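Local atomic coordinates of dUTPase (Streptococcus mutans, PDB entry 3H6X), a protein that probably hydrolyses dUTP to dUMP and diphosphate. Residues L47-K53 and E96-Q102. Sequence-based numbering, arbitrary orientation.
Sequences LVPTGVK and EGHIFAQ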
loop_
_atom_site.group_PDB
_atom_site.type_symbol
_atom_site.label_atom_id
_atom_site.label_comp_id
_atom_site.label_asym_id
_atom_site.label_seq_id
_atom_site.Cartn_x
_atom_site.Cartn_y
_atom_site.Cartn_z
ATOM N N LEU B 47 -4.821 -14.814 9.946
ATOM C CA LEU B 47 -3.426 -14.413 10.078
ATOM C C LEU B 47 -2.551 -15.595 9.665
ATOM O O LEU B 47 -2.525 -16.628 10.346
ATOM C CB LEU B 47 -3.144 -14.000 11.523
ATOM C CG LEU B 47 -3.764 -12.667 11.950
ATOM C CD1 LEU B 47 -3.690 -12.487 13.457
ATOM C CD2 LEU B 47 -3.098 -11.491 11.265
ATOM N N VAL B 48 -1.850 -15.460 8.541
ATOM C CA VAL B 48 -1.072 -16.570 8.004
ATOM C C VAL B 48 0.377 -16.426 8.508
ATOM O O VAL B 48 1.018 -15.412 8.244
ATOM C CB VAL B 48 -1.118 -16.538 6.473
ATOM C CG1 VAL B 48 -0.286 -17.681 5.853
ATOM C CG2 VAL B 48 -2.584 -16.593 6.005
ATOM N N PRO B 49 0.894 -17.445 9.211
ATOM C CA PRO B 49 2.276 -17.385 9.697
ATOM C C PRO B 49 3.291 -17.515 8.585
ATOM O O PRO B 49 3.110 -18.242 7.636
ATOM C CB PRO B 49 2.376 -18.618 10.609
ATOM C CG PRO B 49 1.414 -19.594 10.002
ATOM C CD PRO B 49 0.268 -18.752 9.493
ATOM N N THR B 50 4.405 -16.818 8.770
ATOM C CA THR B 50 5.414 -16.685 7.774
ATOM C C THR B 50 6.709 -17.362 8.296
ATOM O O THR B 50 7.633 -17.671 7.541
ATOM C CB THR B 50 5.475 -15.171 7.653
ATOM O OG1 THR B 50 4.950 -14.689 6.409
ATOM C CG2 THR B 50 6.682 -14.577 8.174
ATOM N N GLY B 51 6.749 -17.629 9.601
ATOM C CA GLY B 51 7.890 -18.318 10.201
ATOM C C GLY B 51 9.135 -17.475 10.435
ATOM O O GLY B 51 10.120 -17.961 11.009
ATOM N N VAL B 52 9.085 -16.200 10.043
ATOM C CA VAL B 52 10.267 -15.342 10.165
ATOM C C VAL B 52 10.033 -14.037 10.924
ATOM O O VAL B 52 8.901 -13.588 11.084
ATOM C CB VAL B 52 10.872 -15.010 8.775
ATOM C CG1 VAL B 52 11.336 -16.292 8.063
ATOM C CG2 VAL B 52 9.894 -14.212 7.916
ATOM N N LYS B 53 11.128 -13.473 11.429
ATOM C CA LYS B 53 11.135 -12.138 12.023
ATOM C C LYS B 53 12.157 -11.317 11.250
ATOM O O LYS B 53 12.968 -11.873 10.512
ATOM C CB LYS B 53 11.525 -12.213 13.502
ATOM C CG LYS B 53 12.807 -13.019 13.750
ATOM C CD LYS B 53 13.057 -13.237 15.261
ATOM C CE LYS B 53 14.328 -14.060 15.482
ATOM N NZ LYS B 53 14.492 -14.453 16.946
ATOM N N GLU B 96 7.999 -12.870 19.524
ATOM C CA GLU B 96 9.363 -12.890 18.987
ATOM C C GLU B 96 9.484 -12.060 17.709
ATOM O O GLU B 96 10.535 -12.082 17.058
ATOM C CB GLU B 96 9.795 -14.331 18.710
ATOM C CG GLU B 96 11.288 -14.568 18.795
ATOM C CD GLU B 96 11.655 -16.026 18.555
ATOM O OE1 GLU B 96 11.112 -16.918 19.247
ATOM O OE2 GLU B 96 12.508 -16.280 17.690
ATOM N N GLY B 97 8.420 -11.341 17.351
ATOM C CA GLY B 97 8.433 -10.572 16.116
ATOM C C GLY B 97 8.026 -11.384 14.909
ATOM O O GLY B 97 8.273 -11.002 13.762
ATOM N N HIS B 98 7.368 -12.506 15.171
ATOM C CA HIS B 98 6.862 -13.359 14.092
ATOM C C HIS B 98 5.947 -12.561 13.175
ATOM O O HIS B 98 4.946 -11.995 13.610
ATOM C CB HIS B 98 6.094 -14.522 14.705
ATOM C CG HIS B 98 5.676 -15.580 13.715
ATOM N ND1 HIS B 98 4.850 -16.614 14.067
ATOM C CD2 HIS B 98 5.970 -15.731 12.401
ATOM C CE1 HIS B 98 4.650 -17.390 12.995
ATOM N NE2 HIS B 98 5.329 -16.882 11.990
ATOM N N ILE B 99 6.286 -12.522 11.894
ATOM C CA ILE B 99 5.501 -11.789 10.917
ATOM C C ILE B 99 4.352 -12.653 10.401
ATOM O O ILE B 99 4.562 -13.799 10.018
ATOM C CB ILE B 99 6.397 -11.372 9.735
ATOM C CG1 ILE B 99 7.433 -10.339 10.202
ATOM C CG2 ILE B 99 5.549 -10.814 8.573
ATOM C CD1 ILE B 99 8.566 -10.153 9.215
ATOM N N PHE B 100 3.131 -12.118 10.492
ATOM C CA PHE B 100 1.937 -12.743 9.925
ATOM C C PHE B 100 1.398 -11.882 8.793
ATOM O O PHE B 100 1.488 -10.647 8.853
ATOM C CB PHE B 100 0.836 -12.876 10.979
ATOM C CG PHE B 100 1.114 -13.904 12.035
ATOM C CD1 PHE B 100 1.934 -13.601 13.110
ATOM C CD2 PHE B 100 0.528 -15.167 11.970
ATOM C CE1 PHE B 100 2.192 -14.553 14.098
ATOM C CE2 PHE B 100 0.759 -16.104 12.953
ATOM C CZ PHE B 100 1.604 -15.804 14.014
ATOM N N ALA B 101 0.827 -12.535 7.785
ATOM C CA ALA B 101 0.109 -11.847 6.707
ATOM C C ALA B 101 -1.400 -12.000 6.922
ATOM O O ALA B 101 -1.914 -13.114 6.986
ATOM C CB ALA B 101 0.515 -12.439 5.363
ATOM N N GLN B 102 -2.103 -10.888 7.072
ATOM C CA GLN B 102 -3.547 -10.921 7.316
ATOM C C GLN B 102 -4.306 -11.036 5.991
ATOM O O GLN B 102 -4.497 -10.039 5.290
ATOM C CB GLN B 102 -3.950 -9.643 8.061
ATOM C CG GLN B 102 -5.310 -9.707 8.750
ATOM C CD GLN B 102 -5.672 -8.397 9.432
ATOM O OE1 GLN B 102 -4.806 -7.667 9.924
ATOM N NE2 GLN B 102 -6.965 -8.085 9.449
#
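Lys-53 and Glu-96 show how a long side chain can join two segments by its whole length, with methylenes along the backbone and the charge at the end. With CG lodged between its backbone N and carbonyl carbon (chi1 50°) and the chain extended beyond, Lys-53 runs its methylenes past the carbonyl oxygens of Gly-97 and Glu-96, Lys-53 CD coming within 3.3 Å of Glu-96 O. Lys-53 NZ then meets Glu-96 OE2 at 2.8 Å, a salt bridge made on the anti side of the carboxylate and 23° out of its plane. Each end has a second partner: Asn-91 OD1 for the ammonium and Thr-11 OG1 for Glu-96 OE1.

The other large contribution comes from Leu-47 and Phe-100, at the far end of the contact. Here strands 45-49 and 100-105 run antiparallel, as neighbours in the jelly-roll barrel of the trimeric dUTPases, and Val-48 and Ala-101 form a hydrogen-bonded pair through N-to-O bonds in both directions. Diagonally across the strands, Leu-47 CB packs 3.9 Å from Phe-100 CD2, while Pro-49 CB approaches CE2 of the same ring. Arg-72 of the second subunit packs on Leu-47, bringing this end of the contact to the trimer interface.

Between these two ends the chain turns at Thr-50 and Gly-51, and His-98 bonds the turn. Because chi1 of His-98 (-172°) places CG opposite the backbone N, the ring reaches Gly-51, and His-98 NE2 accepts a hydrogen bond from Gly-51 N (2.9 Å), tilted somewhat out of the ring plane. Phe-100 CD1 lies over one face of the imidazole near the rim. A single further backbone bond runs from Ile-99 N to Val-52 O at 2.9 Å, almost in line with the carbonyl bond.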